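PDB 5BTO: decapping nuclease RAI1 from Scheffersomyces stipitis, which removes NAD caps from RNA and hydrolyses m7G-capped and triphosphorylated 5' ends with a divalent metal cation, and binds and stimulates the exoribonuclease RAT1. Local coordinates for residues Thr223-Gly226 / Glu227-Met230; Glu311-Pro314 / Leu315-Asn319; Trp346-Glu350 / Ile351-Asp355. All coordinates share one frame; numbering follows the deposited sequence.

Contact 1 of 3, residues Thr223-Gly226 / Glu227-Met230; sequences TGIG and EAKM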
loop_
_atom_site.group_PDB
_atom_site.type_symbol
_atom_site.label_atom_id
_atom_site.label_comp_id
_atom_site.label_asym_id
_atom_site.label_seq_id
_atom_site.Cartn_x
_atom_site.Cartn_y
_atom_site.Cartn_z
ATOM N N THR A 223 19.005 -10.244 14.660
ATOM C CA THR A 223 18.641 -8.847 14.587
ATOM C C THR A 223 17.125 -8.757 14.585
ATOM O O THR A 223 16.445 -9.709 14.951
ATOM C CB THR A 223 19.264 -8.180 13.339
ATOM O OG1 THR A 223 19.017 -6.770 13.366
ATOM C CG2 THR A 223 18.718 -8.802 12.063
ATOM N N GLY A 224 16.589 -7.621 14.186
ATOM C CA GLY A 224 15.149 -7.475 14.180
ATOM C C GLY A 224 14.729 -6.231 13.456
ATOM O O GLY A 224 15.553 -5.390 13.111
ATOM N N ILE A 225 13.430 -6.132 13.211
ATOM C CA ILE A 225 12.837 -4.918 12.681
ATOM C C ILE A 225 11.427 -4.894 13.247
ATOM O O ILE A 225 10.745 -5.919 13.258
ATOM C CB ILE A 225 12.838 -4.883 11.132
ATOM C CG1 ILE A 225 12.174 -3.603 10.635
ATOM C CG2 ILE A 225 12.141 -6.112 10.536
ATOM C CD1 ILE A 225 13.103 -2.673 9.944
ATOM N N GLY A 226 11.013 -3.744 13.761
ATOM C CA GLY A 226 9.756 -3.663 14.486
ATOM C C GLY A 226 9.693 -4.724 15.572
ATOM O O GLY A 226 10.598 -4.815 16.408
ATOM N N GLU A 227 8.630 -5.526 15.560
ATOM C CA GLU A 227 8.455 -6.589 16.550
ATOM C C GLU A 227 9.050 -7.921 16.105
ATOM O O GLU A 227 9.052 -8.893 16.870
ATOM C CB GLU A 227 6.969 -6.786 16.859
ATOM C CG GLU A 227 6.368 -5.621 17.595
ATOM C CD GLU A 227 7.083 -5.375 18.900
ATOM O OE1 GLU A 227 6.916 -6.190 19.828
ATOM O OE2 GLU A 227 7.824 -4.379 18.995
ATOM N N ALA A 228 9.544 -7.969 14.870
ATOM C CA ALA A 228 10.056 -9.210 14.292
ATOM C C ALA A 228 11.505 -9.468 14.700
ATOM O O ALA A 228 12.336 -8.568 14.640
ATOM C CB ALA A 228 9.957 -9.158 12.763
ATOM N N LYS A 229 11.798 -10.703 15.094
ATOM C CA LYS A 229 13.164 -11.139 15.349
ATOM C C LYS A 229 13.640 -11.950 14.147
ATOM O O LYS A 229 12.905 -12.785 13.623
ATOM C CB LYS A 229 13.228 -12.002 16.611
ATOM C CG LYS A 229 12.786 -11.299 17.874
ATOM C CD LYS A 229 12.935 -12.229 19.080
ATOM C CE LYS A 229 12.487 -11.565 20.368
ATOM N NZ LYS A 229 11.022 -11.313 20.370
ATOM N N MET A 230 14.861 -11.697 13.690
ATOM C CA MET A 230 15.337 -12.331 12.467
ATOM C C MET A 230 16.764 -12.844 12.600
ATOM O O MET A 230 17.588 -12.246 13.291
ATOM C CB MET A 230 15.246 -11.342 11.287
ATOM C CG MET A 230 13.820 -10.823 11.094
ATOM S SD MET A 230 13.678 -9.528 9.850
ATOM C CE MET A 230 13.886 -10.478 8.353
HETATM O O HOH W 1 12.634 -7.105 16.906
#
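Four backbone hydrogen bonds join Thr-223 to Met-230 and Ile-225 to Ala-228. The outer pair is nearly straight. Thr-223 N donates to Met-230 O at 2.8 Å. The return bond, Met-230 N to Thr-223 O, is also 2.8 Å. The inner pair is more bent. Ile-225 N reaches Ala-228 O at 3.0 Å. Ala-228 N reaches Ile-225 O at 2.9 Å. Between these pairs Gly-224 faces Lys-229 as a non-hydrogen-bonded pair. The backbones run close there, with Gly-224 CA only 3.1 Å from Ala-228 O.

This is a beta hairpin with a two-residue type II' turn, Gly-226 and Glu-227 at its centre. It links neighbouring antiparallel strands 216-225 and 228-235 of the large mixed sheet. Gly-226 is the first of the two central turn residues, and its positive phi of 52° fits the turn. A water donates to both Gly-226 O and Ala-228 O, so Ala-228 O accepts from a peptide N-H and from solvent.

Apolar contact is confined to the face that carries Thr-223, Ile-225, Ala-228 and Met-230. Ile-225 and Met-230 lie side by side and point the same way. The methyl CG2 of Ile-225 meets Met-230 SD at 3.8 Å. With CG1 anti to the backbone N (chi1 179°), the longer branch of Ile-225 leads away from the second strand and leaves CG2 to make this contact. Helix 333-350 packs on this face: Tyr-340 touches both Ile-225 and Met-230, and Leu-348 touches Ala-228. On the other edge of strand 228-235, the backbone of Lys-229 bonds to Asp-110, whose OD2 takes its N-H, and to Ile-111.

Contact 2 of 3, residues Glu311-Pro314 / Leu315-Asn319; sequences EEIP and LLIKN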
loop_
_atom_site.group_PDB
_atom_site.type_symbol
_atom_site.label_atom_id
_atom_site.label_comp_id
_atom_site.label_asym_id
_atom_site.label_seq_id
_atom_site.Cartn_x
_atom_site.Cartn_y
_atom_site.Cartn_z
ATOM N N GLU A 311 26.758 4.708 8.879
ATOM C CA GLU A 311 25.730 5.610 9.389
ATOM C C GLU A 311 25.745 6.998 8.746
ATOM O O GLU A 311 24.790 7.754 8.907
ATOM C CB GLU A 311 25.822 5.729 10.908
ATOM C CG GLU A 311 27.142 6.286 11.411
ATOM C CD GLU A 311 27.192 6.383 12.927
ATOM O OE1 GLU A 311 26.146 6.169 13.578
ATOM O OE2 GLU A 311 28.278 6.675 13.469
ATOM N N GLU A 312 26.831 7.347 8.048
ATOM C CA GLU A 312 26.896 8.656 7.395
ATOM C C GLU A 312 26.360 8.615 5.960
ATOM O O GLU A 312 26.160 9.661 5.344
ATOM C CB GLU A 312 28.316 9.245 7.429
ATOM C CG GLU A 312 29.277 8.679 6.386
ATOM C CD GLU A 312 30.714 9.169 6.581
ATOM O OE1 GLU A 312 30.901 10.367 6.905
ATOM O OE2 GLU A 312 31.655 8.358 6.415
ATOM N N ILE A 313 26.096 7.419 5.440
ATOM C CA ILE A 313 25.683 7.313 4.043
ATOM C C ILE A 313 24.302 7.934 3.751
ATOM O O ILE A 313 24.134 8.615 2.742
ATOM C CB ILE A 313 25.757 5.859 3.507
ATOM C CG1 ILE A 313 27.223 5.390 3.468
ATOM C CG2 ILE A 313 25.139 5.778 2.109
ATOM C CD1 ILE A 313 27.400 3.912 3.125
ATOM N N PRO A 314 23.313 7.705 4.630
ATOM C CA PRO A 314 21.992 8.275 4.306
ATOM C C PRO A 314 22.029 9.790 4.103
ATOM O O PRO A 314 21.346 10.297 3.209
ATOM C CB PRO A 314 21.141 7.892 5.524
ATOM C CG PRO A 314 21.752 6.592 5.975
ATOM C CD PRO A 314 23.254 6.805 5.800
ATOM N N LEU A 315 22.830 10.502 4.894
ATOM C CA LEU A 315 22.907 11.952 4.761
ATOM C C LEU A 315 23.682 12.364 3.501
ATOM O O LEU A 315 23.332 13.347 2.837
ATOM C CB LEU A 315 23.517 12.583 6.015
ATOM C CG LEU A 315 23.585 14.107 6.025
ATOM C CD1 LEU A 315 22.202 14.740 5.878
ATOM C CD2 LEU A 315 24.271 14.577 7.297
ATOM N N LEU A 316 24.726 11.614 3.158
ATOM C CA LEU A 316 25.411 11.858 1.883
ATOM C C LEU A 316 24.435 11.772 0.710
ATOM O O LEU A 316 24.443 12.614 -0.191
ATOM C CB LEU A 316 26.550 10.872 1.663
ATOM C CG LEU A 316 27.833 11.103 2.450
ATOM C CD1 LEU A 316 28.830 10.007 2.126
ATOM C CD2 LEU A 316 28.406 12.482 2.102
ATOM N N ILE A 317 23.592 10.748 0.722
ATOM C CA ILE A 317 22.603 10.583 -0.341
ATOM C C ILE A 317 21.575 11.725 -0.334
ATOM O O ILE A 317 21.255 12.308 -1.383
ATOM C CB ILE A 317 21.925 9.205 -0.229
ATOM C CG1 ILE A 317 22.920 8.102 -0.620
ATOM C CG2 ILE A 317 20.684 9.115 -1.116
ATOM C CD1 ILE A 317 22.395 6.708 -0.392
ATOM N N LYS A 318 21.078 12.061 0.847
ATOM C CA LYS A 318 20.107 13.142 0.974
ATOM C C LYS A 318 20.650 14.459 0.431
ATOM O O LYS A 318 19.927 15.208 -0.236
ATOM C CB LYS A 318 19.672 13.314 2.431
ATOM C CG LYS A 318 18.586 14.363 2.635
ATOM C CD LYS A 318 18.147 14.404 4.087
ATOM C CE LYS A 318 16.983 15.362 4.297
ATOM N NZ LYS A 318 15.701 14.836 3.728
ATOM N N ASN A 319 21.916 14.745 0.735
ATOM C CA ASN A 319 22.537 15.999 0.326
ATOM C C ASN A 319 23.073 16.051 -1.106
ATOM O O ASN A 319 23.637 17.075 -1.527
ATOM C CB ASN A 319 23.649 16.364 1.300
ATOM C CG ASN A 319 23.113 16.844 2.622
ATOM O OD1 ASN A 319 21.968 17.277 2.713
ATOM N ND2 ASN A 319 23.936 16.772 3.658
#
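Ile-313 and Ile-317 cross at a slant, one helical turn apart. The branch methyl CG2 of Ile-313 meets the terminal methyl CD1 of Ile-317 at 3.8 Å. Both residues have the same shape, with CG1 beside the backbone N and CG2 anti to it. In Ile-317 (chi1 -71°, chi2 173°) the extended CG1-CD1 arm therefore reaches back toward the start of the helix. Its CG1 also lies 3.6 Å from Ile-313 O. That oxygen accepts a hydrogen bond from Ile-317 N at 3.0 Å.

The two isoleucines form the buried side of the short helix 313-318, which follows strand 302-309 at the edge of the four-stranded mixed sheet in this PD-(D/E)XK nuclease. Helix 266-286 covers that side: its Leu-276 and Trp-280 touch Ile-313, Trp-280 also touches Pro-314, and Glu-273 touches Ile-317.

Leu-316 leans back over Glu-312 of the preceding 3-10 segment. Its CG lies 3.6 Å from Glu-312 O, and its CB lies 3.5 Å from Ile-313 O. Glu-312 O also accepts a longer bond of 3.3 Å from Leu-316 N. The carboxylate of Glu-312 turns to the backbone N of Lys-309 instead. Lys-318 N donates to Pro-314 O at 3.0 Å. The CB of Lys-318 packs against the same oxygen. Further along, Lys-330 NZ bonds to the carbonyl oxygens of Ile-317 and Lys-318.

Contact 3 of 3, residues Trp346-Glu350 / Ile351-Asp355; sequences WLLQE and IPRDD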
loop_
_atom_site.group_PDB
_atom_site.type_symbol
_atom_site.label_atom_id
_atom_site.label_comp_id
_atom_site.label_asym_id
_atom_site.label_seq_id
_atom_site.Cartn_x
_atom_site.Cartn_y
_atom_site.Cartn_z
ATOM N N TRP A 346 3.867 -7.476 7.384
ATOM C CA TRP A 346 2.817 -8.066 6.566
ATOM C C TRP A 346 3.019 -9.576 6.407
ATOM O O TRP A 346 2.081 -10.357 6.575
ATOM C CB TRP A 346 2.794 -7.378 5.197
ATOM C CG TRP A 346 1.653 -7.735 4.296
ATOM C CD1 TRP A 346 0.329 -7.463 4.498
ATOM C CD2 TRP A 346 1.745 -8.374 3.018
ATOM N NE1 TRP A 346 -0.410 -7.907 3.423
ATOM C CE2 TRP A 346 0.433 -8.467 2.500
ATOM C CE3 TRP A 346 2.807 -8.883 2.262
ATOM C CZ2 TRP A 346 0.154 -9.047 1.261
ATOM C CZ3 TRP A 346 2.536 -9.456 1.030
ATOM C CH2 TRP A 346 1.208 -9.538 0.542
ATOM N N LEU A 347 4.245 -9.996 6.103
ATOM C CA LEU A 347 4.501 -11.422 5.929
ATOM C C LEU A 347 4.173 -12.185 7.195
ATOM O O LEU A 347 3.552 -13.246 7.139
ATOM C CB LEU A 347 5.945 -11.697 5.512
ATOM C CG LEU A 347 6.324 -11.167 4.130
ATOM C CD1 LEU A 347 7.795 -11.432 3.860
ATOM C CD2 LEU A 347 5.450 -11.800 3.050
ATOM N N LEU A 348 4.591 -11.649 8.339
ATOM C CA LEU A 348 4.319 -12.323 9.607
ATOM C C LEU A 348 2.823 -12.356 9.950
ATOM O O LEU A 348 2.358 -13.294 10.588
ATOM C CB LEU A 348 5.150 -11.725 10.744
ATOM C CG LEU A 348 6.638 -12.072 10.646
ATOM C CD1 LEU A 348 7.465 -11.281 11.660
ATOM C CD2 LEU A 348 6.872 -13.566 10.808
ATOM N N GLN A 349 2.082 -11.336 9.517
ATOM C CA GLN A 349 0.640 -11.276 9.742
ATOM C C GLN A 349 -0.143 -12.216 8.829
ATOM O O GLN A 349 -1.168 -12.783 9.233
ATOM C CB GLN A 349 0.121 -9.850 9.543
ATOM C CG GLN A 349 0.404 -8.895 10.692
ATOM C CD GLN A 349 -0.183 -7.510 10.451
ATOM O OE1 GLN A 349 -0.955 -7.310 9.513
ATOM N NE2 GLN A 349 0.182 -6.548 11.299
ATOM N N GLU A 350 0.340 -12.390 7.601
ATOM C CA GLU A 350 -0.432 -13.090 6.569
ATOM C C GLU A 350 -0.104 -14.576 6.396
ATOM O O GLU A 350 -0.899 -15.324 5.822
ATOM C CB GLU A 350 -0.293 -12.366 5.224
ATOM C CG GLU A 350 -0.822 -10.941 5.241
ATOM C CD GLU A 350 -2.297 -10.880 5.588
ATOM O OE1 GLU A 350 -3.037 -11.829 5.244
ATOM O OE2 GLU A 350 -2.718 -9.891 6.217
ATOM N N ILE A 351 1.047 -15.011 6.894
ATOM C CA ILE A 351 1.424 -16.417 6.781
ATOM C C ILE A 351 1.234 -17.094 8.134
ATOM O O ILE A 351 1.952 -16.792 9.068
ATOM C CB ILE A 351 2.898 -16.567 6.324
ATOM C CG1 ILE A 351 3.098 -15.924 4.948
ATOM C CG2 ILE A 351 3.313 -18.037 6.295
ATOM C CD1 ILE A 351 4.532 -15.899 4.470
ATOM N N PRO A 352 0.238 -17.992 8.251
ATOM C CA PRO A 352 -0.013 -18.664 9.535
ATOM C C PRO A 352 1.231 -19.382 10.047
ATOM O O PRO A 352 1.798 -20.208 9.337
ATOM C CB PRO A 352 -1.121 -19.671 9.199
ATOM C CG PRO A 352 -1.819 -19.078 8.027
ATOM C CD PRO A 352 -0.744 -18.371 7.222
ATOM N N ARG A 353 1.654 -19.066 11.265
ATOM C CA ARG A 353 2.943 -19.548 11.737
ATOM C C ARG A 353 2.920 -21.021 12.081
ATOM O O ARG A 353 3.950 -21.690 12.016
ATOM C CB ARG A 353 3.429 -18.757 12.952
ATOM C CG ARG A 353 4.913 -18.949 13.229
ATOM C CD ARG A 353 5.769 -17.986 12.402
ATOM N NE ARG A 353 5.515 -16.611 12.808
ATOM C CZ ARG A 353 6.170 -15.989 13.782
ATOM N NH1 ARG A 353 7.138 -16.617 14.449
ATOM N NH2 ARG A 353 5.852 -14.744 14.095
ATOM N N ASP A 354 1.752 -21.525 12.470
ATOM C CA ASP A 354 1.670 -22.894 12.956
ATOM C C ASP A 354 1.138 -23.876 11.916
ATOM O O ASP A 354 0.876 -25.035 12.234
ATOM C CB ASP A 354 0.813 -22.952 14.219
ATOM C CG ASP A 354 1.365 -22.086 15.332
ATOM O OD1 ASP A 354 2.594 -21.858 15.353
ATOM O OD2 ASP A 354 0.570 -21.637 16.187
ATOM N N ASP A 355 0.980 -23.417 10.676
ATOM C CA ASP A 355 0.498 -24.287 9.604
ATOM C C ASP A 355 1.649 -24.731 8.708
ATOM O O ASP A 355 2.155 -23.953 7.887
ATOM C CB ASP A 355 -0.572 -23.583 8.770
ATOM C CG ASP A 355 -1.323 -24.537 7.869
ATOM O OD1 ASP A 355 -0.770 -25.613 7.549
ATOM O OD2 ASP A 355 -2.468 -24.213 7.490
HETATM O O HOH W 2 3.248 -13.788 13.531
HETATM O O HOH W 3 3.665 -15.573 10.972
#
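The guanidinium of Arg-353 has Leu-348 CD2 over one face, 3.6 Å from NH2, and a water in plane at its edge on NE. The two side chains slant across each other. Arg-353 doubles back at chi2 (85°) and chi3 (65°), which carries its end to the helix. The indole of Trp-346 has Glu-350 CG over one face, 3.6 Å above the plane and offset toward the rim.

These residues form the C-terminal end of helix 333-350 and the loop toward strand 359-365. Ile-351, the first to leave helical angles, still donates from N to Leu-347 O at 3.1 Å. The bond is bent to 144° at the hydrogen. Its CG1 packs on the same oxygen at 3.5 Å, while CD1 comes near Leu-347 CD2. Leu-143, Tyr-360 and Leu-373, all of the large mixed sheet, also touch Ile-351. A type I turn from Pro-352 to Asp-355 then redirects the chain.

Two charges are met elsewhere: Glu-350 OE1 forms a salt bridge with Lys-10, and Arg-353 NH1 one with Asp-110. NH1 also bonds to Gly-141 O. Two waters link NE and NH2 to the helix end. One water bridges Arg-353 NH2 and Leu-348 O. The other accepts from Arg-353 NE and donates to both Leu-348 O and Ile-351 O, the latter at 2.8 Å.

In the fold
All three contacts are local and partly buried. The buried residues are Ala-228 and Met-230, Ile-313 and Ile-317, and Leu-347 and Ile-351 in turn; Glu-227, Lys-229, Leu-315, Leu-316 and Pro-352 are exposed. Contacts 1 and 3 are neighbours: Ala-228 CB meets Leu-348 CD1 at 3.5 Å, and both contacts bind Asp-110. Contact 2 follows the edge strand 302-309 of the four-stranded sheet and packs on helix 266-286. Contact 1 relies on paired strand bonds, contact 2 on i to i+4 helix bonds and one isoleucine pair, and contact 3 on bridging waters, with Lys-10 and Asp-110 as charged partners outside it. Ile-313 is about 9 Å, side chain to side chain, from the metal ligand Glu-256.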